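Local coordinates for glucosidase (Croceicoccus marinus, PDB 5Z3K), which probably hydrolyses O-glycosidic bonds as a beta-glucosidase of glycoside hydrolase family 39, at residues K8-Q22 against T340-G352. Residues are numbered along the deposited sequence; the frame is centred on the assembly and turned at random.
Sequences KLSVNAGEPIGNMRQ and TLATTERLAITGG
The amide of Gln22 donates from NE2 to Leu341 O at 2.7 Å, nearly straight (168°) and almost within the amide's own plane, taking a carbonyl in the last part of helix 329-341. A bend at chi2 (71°) folds the Gln22 chain back to that carbonyl, and an alanine here would probably leave Leu341 O without this donor and the chain around Leu341 less firmly tied to segment 8-22. Selenomethionine Met20 enters the same region: its CB lies 3.2 Å from Thr343 O, and its SE meets Leu341 CD2 and, at about a right angle, the Arg346 chain. Met20 N donates to Thr344 O from above the carbonyl plane. Strands 6-13 and 345-350 run antiparallel within the beta-sheet domain beside the TIM barrel, the N-terminal strand pairing with the one that follows helix 329-341. Ser10 N donates to Thr350 O at 3.1 Å and Thr350 N to Ser10 O at 2.9 Å, while Val11 CG2 packs 3.6 Å from Ile349 CG1. Beyond the corner at Gly14 and Glu15, Ile17 CD1 lies over one face of the Arg346 guanidinium, which Asp293 holds through a salt bridge. Where the strands part, one water links Asn12 O, Glu15 O and Ala348 N.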
ATOM      1  N   LYS A   8      25.711  10.587 -10.041  1.00 15.06           N
ATOM      2  CA  LYS A   8      25.939  10.152 -11.414  1.00 16.07           C
ATOM      3  C   LYS A   8      25.170   8.862 -11.672  1.00 17.93           C
ATOM      4  O   LYS A   8      25.497   7.816 -11.102  1.00 16.06           O
ATOM      5  CB  LYS A   8      27.439   9.967 -11.671  1.00 16.95           C
ATOM      6  CG  LYS A   8      28.158  11.304 -11.831  1.00 21.09           C
ATOM      7  CD  LYS A   8      29.651  11.148 -11.649  1.00 26.27           C
ATOM      8  CE  LYS A   8      30.382  12.477 -11.798  1.00 33.90           C
ATOM      9  NZ  LYS A   8      31.852  12.293 -11.605  1.00 37.62           N
ATOM     10  N   LEU A   9      24.168   8.929 -12.551  1.00 13.87           N
ATOM     11  CA  LEU A   9      23.277   7.810 -12.817  1.00 11.16           C
ATOM     12  C   LEU A   9      23.404   7.374 -14.264  1.00 17.21           C
ATOM     13  O   LEU A   9      23.602   8.202 -15.156  1.00 14.82           O
ATOM     14  CB  LEU A   9      21.815   8.172 -12.526  1.00 11.78           C
ATOM     15  CG  LEU A   9      21.528   8.590 -11.090  1.00 16.92           C
ATOM     16  CD1 LEU A   9      20.157   9.249 -10.974  1.00 15.66           C
ATOM     17  CD2 LEU A   9      21.629   7.355 -10.214  1.00 14.15           C
ATOM     18  N   SER A  10      23.289   6.072 -14.497  1.00 11.10           N
ATOM     19  CA  SER A  10      23.270   5.557 -15.855  1.00 12.05           C
ATOM     20  C   SER A  10      22.211   4.475 -15.974  1.00 17.48           C
ATOM     21  O   SER A  10      22.055   3.645 -15.075  1.00 15.48           O
ATOM     22  CB  SER A  10      24.640   4.998 -16.265  1.00 17.16           C
ATOM     23  OG  SER A  10      25.162   4.182 -15.241  1.00 19.74           O
ATOM     24  N   VAL A  11      21.505   4.488 -17.104  1.00 14.37           N
ATOM     25  CA  VAL A  11      20.434   3.548 -17.412  1.00 12.94           C
ATOM     26  C   VAL A  11      20.699   2.941 -18.781  1.00 18.89           C
ATOM     27  O   VAL A  11      21.045   3.658 -19.725  1.00 16.27           O
ATOM     28  CB  VAL A  11      19.062   4.247 -17.402  1.00 17.29           C
ATOM     29  CG1 VAL A  11      17.995   3.371 -18.075  1.00 16.52           C
ATOM     30  CG2 VAL A  11      18.665   4.609 -15.984  1.00 16.80           C
ATOM     31  N   ASN A  12      20.556   1.623 -18.886  1.00 16.50           N
ATOM     32  CA  ASN A  12      20.518   0.943 -20.176  1.00 19.66           C
ATOM     33  C   ASN A  12      19.052   0.707 -20.513  1.00 17.85           C
ATOM     34  O   ASN A  12      18.407  -0.161 -19.916  1.00 19.04           O
ATOM     35  CB  ASN A  12      21.292  -0.379 -20.149  1.00 19.98           C
ATOM     36  CG  ASN A  12      21.461  -0.985 -21.543  1.00 24.71           C
ATOM     37  OD1 ASN A  12      20.603  -0.817 -22.412  1.00 18.04           O
ATOM     38  ND2 ASN A  12      22.568  -1.702 -21.756  1.00 23.19           N
ATOM     39  N   ALA A  13      18.535   1.463 -21.478  1.00 15.34           N
ATOM     40  CA  ALA A  13      17.121   1.421 -21.831  1.00 17.42           C
ATOM     41  C   ALA A  13      16.780   0.336 -22.848  1.00 17.77           C
ATOM     42  O   ALA A  13      15.611   0.195 -23.211  1.00 18.51           O
ATOM     43  CB  ALA A  13      16.678   2.787 -22.367  1.00 19.78           C
ATOM     44  N   GLY A  14      17.754  -0.457 -23.282  1.00 20.48           N
ATOM     45  CA  GLY A  14      17.531  -1.393 -24.366  1.00 23.74           C
ATOM     46  C   GLY A  14      17.416  -2.840 -23.950  1.00 26.46           C
ATOM     47  O   GLY A  14      17.190  -3.707 -24.798  1.00 26.28           O
ATOM     48  N   GLU A  15      17.580  -3.127 -22.664  1.00 20.37           N
ATOM     49  CA  GLU A  15      17.439  -4.509 -22.240  1.00 26.07           C
ATOM     50  C   GLU A  15      16.833  -4.601 -20.847  1.00 23.67           C
ATOM     51  O   GLU A  15      17.360  -4.026 -19.881  1.00 28.15           O
ATOM     52  CB  GLU A  15      18.781  -5.223 -22.270  1.00 29.03           C
ATOM     53  CG  GLU A  15      19.850  -4.546 -21.451  1.00 28.68           C
ATOM     54  CD  GLU A  15      21.213  -5.119 -21.736  1.00 34.58           C
ATOM     55  OE1 GLU A  15      21.382  -5.709 -22.829  1.00 39.65           O
ATOM     56  OE2 GLU A  15      22.104  -4.979 -20.869  1.00 33.57           O
ATOM     57  N   PRO A  16      15.741  -5.330 -20.698  1.00 20.23           N
ATOM     58  CA  PRO A  16      15.161  -5.488 -19.368  1.00 19.42           C
ATOM     59  C   PRO A  16      16.047  -6.362 -18.495  1.00 17.12           C
ATOM     60  O   PRO A  16      16.659  -7.323 -18.966  1.00 15.25           O
ATOM     61  CB  PRO A  16      13.807  -6.150 -19.647  1.00 21.99           C
ATOM     62  CG  PRO A  16      13.988  -6.852 -20.936  1.00 25.98           C
ATOM     63  CD  PRO A  16      15.007  -6.088 -21.727  1.00 22.65           C
ATOM     64  N   ILE A  17      16.116  -6.008 -17.210  1.00 14.64           N
ATOM     65  CA  ILE A  17      16.764  -6.862 -16.221  1.00 14.17           C
ATOM     66  C   ILE A  17      15.793  -7.860 -15.612  1.00 14.37           C
ATOM     67  O   ILE A  17      16.230  -8.830 -14.969  1.00 14.29           O
ATOM     68  CB  ILE A  17      17.440  -5.992 -15.143  1.00 13.82           C
ATOM     69  CG1 ILE A  17      16.387  -5.318 -14.250  1.00 14.87           C
ATOM     70  CG2 ILE A  17      18.351  -4.944 -15.828  1.00 13.17           C
ATOM     71  CD1 ILE A  17      16.948  -4.680 -12.974  1.00 16.60           C
ATOM     72  N   GLY A  18      14.498  -7.684 -15.830  1.00 12.03           N
ATOM     73  CA  GLY A  18      13.488  -8.490 -15.180  1.00 12.29           C
ATOM     74  C   GLY A  18      12.184  -7.719 -15.171  1.00 12.13           C
ATOM     75  O   GLY A  18      12.101  -6.606 -15.684  1.00 13.36           O
ATOM     76  N   ASN A  19      11.171  -8.326 -14.562  1.00 16.43           N
ATOM     77  CA  ASN A  19       9.855  -7.691 -14.524  1.00 13.97           C
ATOM     78  C   ASN A  19       9.772  -6.679 -13.390  1.00 12.77           C
ATOM     79  O   ASN A  19      10.240  -6.931 -12.276  1.00 14.18           O
ATOM     80  CB  ASN A  19       8.751  -8.733 -14.353  1.00 15.17           C
ATOM     81  CG  ASN A  19       8.537  -9.565 -15.591  1.00 22.27           C
ATOM     82  OD1 ASN A  19       8.831  -9.132 -16.710  1.00 23.73           O
ATOM     83  ND2 ASN A  19       8.020 -10.770 -15.405  1.00 27.22           N
HETATM   84  N   MSE A  20       9.165  -5.530 -13.680  1.00 10.66           N
HETATM   85  CA  MSE A  20       8.768  -4.606 -12.634  1.00 11.72           C
HETATM   86  C   MSE A  20       7.618  -5.248 -11.864  1.00 13.09           C
HETATM   87  O   MSE A  20       6.771  -5.920 -12.460  1.00 14.34           O
HETATM   88  CB  MSE A  20       8.329  -3.255 -13.216  1.00  8.40           C
HETATM   89  CG  MSE A  20       8.017  -2.216 -12.155  1.00 10.66           C
HETATM   90 SE   MSE A  20       9.653  -1.549 -11.360  0.66  9.39          SE
HETATM   91  CE  MSE A  20      10.156  -0.312 -12.779  1.00 14.02           C
ATOM     92  N   ARG A  21       7.578  -5.060 -10.551  1.00 11.17           N
ATOM     93  CA  ARG A  21       6.547  -5.667  -9.716  1.00  9.61           C
ATOM     94  C   ARG A  21       5.536  -4.602  -9.302  1.00 12.69           C
ATOM     95  O   ARG A  21       5.913  -3.541  -8.793  1.00 10.67           O
ATOM     96  CB  ARG A  21       7.165  -6.343  -8.485  1.00 12.41           C
ATOM     97  CG  ARG A  21       8.174  -7.425  -8.850  1.00 12.12           C
ATOM     98  CD  ARG A  21       8.455  -8.374  -7.673  1.00 15.92           C
ATOM     99  NE  ARG A  21       9.116  -7.674  -6.579  1.00 13.84           N
ATOM    100  CZ  ARG A  21       8.623  -7.570  -5.353  1.00 16.58           C
ATOM    101  NH1 ARG A  21       7.454  -8.126  -5.063  1.00 13.66           N
ATOM    102  NH2 ARG A  21       9.306  -6.916  -4.417  1.00 15.10           N
ATOM    103  N   GLN A  22       4.255  -4.889  -9.510  1.00 12.67           N
ATOM    104  CA  GLN A  22       3.208  -3.880  -9.317  1.00 11.38           C
ATOM    105  C   GLN A  22       2.811  -3.831  -7.846  1.00 12.35           C
ATOM    106  O   GLN A  22       1.901  -4.536  -7.392  1.00 11.89           O
ATOM    107  CB  GLN A  22       2.014  -4.177 -10.214  1.00 11.57           C
ATOM    108  CG  GLN A  22       2.161  -3.589 -11.619  1.00 11.30           C
ATOM    109  CD  GLN A  22       3.212  -4.314 -12.451  1.00 16.06           C
ATOM    110  OE1 GLN A  22       3.097  -5.514 -12.709  1.00 17.69           O
ATOM    111  NE2 GLN A  22       4.247  -3.586 -12.871  1.00 13.03           N
ATOM    112  N   THR A 340       5.745   4.785 -12.387  1.00  9.81           N
ATOM    113  CA  THR A 340       6.982   4.035 -12.555  1.00 11.30           C
ATOM    114  C   THR A 340       6.751   2.550 -12.314  1.00 13.76           C
ATOM    115  O   THR A 340       7.252   1.711 -13.076  1.00 10.98           O
ATOM    116  CB  THR A 340       8.059   4.573 -11.610  1.00 11.22           C
ATOM    117  OG1 THR A 340       8.254   5.967 -11.864  1.00 13.51           O
ATOM    118  CG2 THR A 340       9.373   3.840 -11.828  1.00  9.26           C
ATOM    119  N   LEU A 341       5.986   2.215 -11.266  1.00 11.56           N
ATOM    120  CA  LEU A 341       5.665   0.826 -10.938  1.00  9.40           C
ATOM    121  C   LEU A 341       4.740   0.185 -11.965  1.00 12.81           C
ATOM    122  O   LEU A 341       4.621  -1.048 -11.994  1.00 16.05           O
ATOM    123  CB  LEU A 341       5.013   0.735  -9.547  1.00 11.13           C
ATOM    124  CG  LEU A 341       5.930   1.126  -8.378  1.00  9.19           C
ATOM    125  CD1 LEU A 341       5.226   1.057  -7.009  1.00 10.25           C
ATOM    126  CD2 LEU A 341       7.191   0.228  -8.416  1.00 12.01           C
ATOM    127  N   ALA A 342       4.078   0.986 -12.799  1.00 10.45           N
ATOM    128  CA  ALA A 342       3.201   0.429 -13.814  1.00 13.05           C
ATOM    129  C   ALA A 342       3.951  -0.014 -15.059  1.00 14.17           C
ATOM    130  O   ALA A 342       3.356  -0.692 -15.902  1.00 15.65           O
ATOM    131  CB  ALA A 342       2.116   1.432 -14.217  1.00 13.29           C
ATOM    132  N   THR A 343       5.222   0.368 -15.214  1.00 14.43           N
ATOM    133  CA  THR A 343       6.002  -0.194 -16.302  1.00 14.03           C
ATOM    134  C   THR A 343       6.126  -1.698 -16.098  1.00 15.45           C
ATOM    135  O   THR A 343       5.932  -2.217 -14.997  1.00 14.39           O
ATOM    136  CB  THR A 343       7.382   0.451 -16.378  1.00 15.23           C
ATOM    137  OG1 THR A 343       8.118   0.157 -15.181  1.00 15.47           O
ATOM    138  CG2 THR A 343       7.252   1.959 -16.550  1.00 12.56           C
ATOM    139  N   THR A 344       6.404  -2.415 -17.177  1.00 12.03           N
ATOM    140  CA  THR A 344       6.441  -3.862 -17.055  1.00 14.64           C
ATOM    141  C   THR A 344       7.839  -4.427 -17.084  1.00 16.39           C
ATOM    142  O   THR A 344       8.090  -5.446 -16.444  1.00 14.48           O
ATOM    143  CB  THR A 344       5.620  -4.525 -18.159  1.00 16.78           C
ATOM    144  OG1 THR A 344       6.082  -4.066 -19.426  1.00 17.77           O
ATOM    145  CG2 THR A 344       4.141  -4.172 -17.993  1.00 20.11           C
ATOM    146  N   GLU A 345       8.742  -3.795 -17.810  1.00 13.25           N
ATOM    147  CA  GLU A 345      10.111  -4.275 -17.923  1.00 13.26           C
ATOM    148  C   GLU A 345      10.994  -3.342 -17.107  1.00 15.01           C
ATOM    149  O   GLU A 345      11.137  -2.164 -17.440  1.00 15.97           O
ATOM    150  CB  GLU A 345      10.520  -4.352 -19.389  1.00 17.80           C
ATOM    151  CG  GLU A 345       9.706  -5.418 -20.127  1.00 24.72           C
ATOM    152  CD  GLU A 345      10.080  -5.577 -21.586  1.00 30.65           C
ATOM    153  OE1 GLU A 345       9.651  -6.581 -22.192  1.00 39.93           O
ATOM    154  OE2 GLU A 345      10.790  -4.703 -22.129  1.00 30.02           O
ATOM    155  N   ARG A 346      11.557  -3.860 -16.018  1.00  9.87           N
ATOM    156  CA  ARG A 346      12.470  -3.056 -15.225  1.00 10.33           C
ATOM    157  C   ARG A 346      13.795  -2.923 -15.962  1.00 12.12           C
ATOM    158  O   ARG A 346      14.272  -3.875 -16.581  1.00 11.22           O
ATOM    159  CB  ARG A 346      12.691  -3.692 -13.852  1.00 13.76           C
ATOM    160  CG  ARG A 346      13.544  -2.851 -12.919  1.00 14.65           C
ATOM    161  CD  ARG A 346      13.391  -3.354 -11.506  1.00 11.10           C
ATOM    162  NE  ARG A 346      14.302  -2.705 -10.574  1.00 11.22           N
ATOM    163  CZ  ARG A 346      14.615  -3.213  -9.393  1.00 11.62           C
ATOM    164  NH1 ARG A 346      14.089  -4.376  -9.013  1.00 10.54           N
ATOM    165  NH2 ARG A 346      15.450  -2.569  -8.594  1.00 14.05           N
ATOM    166  N   LEU A 347      14.370  -1.726 -15.903  1.00  9.48           N
ATOM    167  CA  LEU A 347      15.628  -1.403 -16.559  1.00 10.52           C
ATOM    168  C   LEU A 347      16.709  -1.213 -15.511  1.00 13.25           C
ATOM    169  O   LEU A 347      16.421  -0.834 -14.377  1.00 11.41           O
ATOM    170  CB  LEU A 347      15.489  -0.122 -17.399  1.00  9.75           C
ATOM    171  CG  LEU A 347      14.519  -0.218 -18.576  1.00 13.20           C
ATOM    172  CD1 LEU A 347      14.300   1.157 -19.223  1.00 13.41           C
ATOM    173  CD2 LEU A 347      14.989  -1.242 -19.604  1.00 14.96           C
ATOM    174  N   ALA A 348      17.959  -1.471 -15.897  1.00 10.69           N
ATOM    175  CA  ALA A 348      19.074  -1.283 -14.976  1.00 13.57           C
ATOM    176  C   ALA A 348      19.374   0.198 -14.799  1.00 13.53           C
ATOM    177  O   ALA A 348      19.606   0.907 -15.782  1.00 14.15           O
ATOM    178  CB  ALA A 348      20.323  -1.997 -15.497  1.00  9.55           C
ATOM    179  N   ILE A 349      19.389   0.668 -13.549  1.00 10.99           N
ATOM    180  CA  ILE A 349      19.905   1.995 -13.218  1.00 11.90           C
ATOM    181  C   ILE A 349      20.984   1.835 -12.152  1.00 15.36           C
ATOM    182  O   ILE A 349      20.790   1.142 -11.140  1.00 12.73           O
ATOM    183  CB  ILE A 349      18.805   2.982 -12.762  1.00 12.63           C
ATOM    184  CG1 ILE A 349      19.413   4.363 -12.466  1.00 13.68           C
ATOM    185  CG2 ILE A 349      18.010   2.442 -11.562  1.00 10.98           C
ATOM    186  CD1 ILE A 349      18.391   5.509 -12.497  1.00 15.02           C
ATOM    187  N   THR A 350      22.138   2.437 -12.409  1.00 13.44           N
ATOM    188  CA  THR A 350      23.312   2.299 -11.565  1.00 13.24           C
ATOM    189  C   THR A 350      23.719   3.661 -11.029  1.00 14.15           C
ATOM    190  O   THR A 350      23.723   4.656 -11.763  1.00 11.77           O
ATOM    191  CB  THR A 350      24.452   1.665 -12.373  1.00 13.27           C
ATOM    192  OG1 THR A 350      24.109   0.300 -12.659  1.00 11.63           O
ATOM    193  CG2 THR A 350      25.779   1.724 -11.613  1.00 13.70           C
ATOM    194  N   GLY A 351      24.055   3.715  -9.745  1.00 11.96           N
ATOM    195  CA  GLY A 351      24.557   4.935  -9.151  1.00 12.48           C
ATOM    196  C   GLY A 351      23.731   5.463  -8.007  1.00 17.05           C
ATOM    197  O   GLY A 351      24.171   6.407  -7.339  1.00 16.21           O
ATOM    198  N   GLY A 352      22.555   4.903  -7.736  1.00 11.72           N
ATOM    199  CA  GLY A 352      21.812   5.280  -6.555  1.00 13.24           C
ATOM    200  C   GLY A 352      22.513   4.749  -5.326  1.00 13.21           C
ATOM    201  O   GLY A 352      23.549   4.086  -5.402  1.00 14.53           O
TER
HETATM  202  O   HOH W   1      25.932   8.297  -8.294  1.00 24.76           O
HETATM  203  O   HOH W   2      26.369   5.572 -13.065  1.00 20.50           O
HETATM  204  O   HOH W   3      22.951   0.559 -15.409  1.00 22.23           O
HETATM  205  O   HOH W   4      18.686  -2.337 -18.466  1.00 16.49           O
HETATM  206  O   HOH W   5      11.367  -5.620 -10.005  1.00 11.32           O
HETATM  207  O   HOH W   6       5.673  -6.223 -14.708  1.00 25.12           O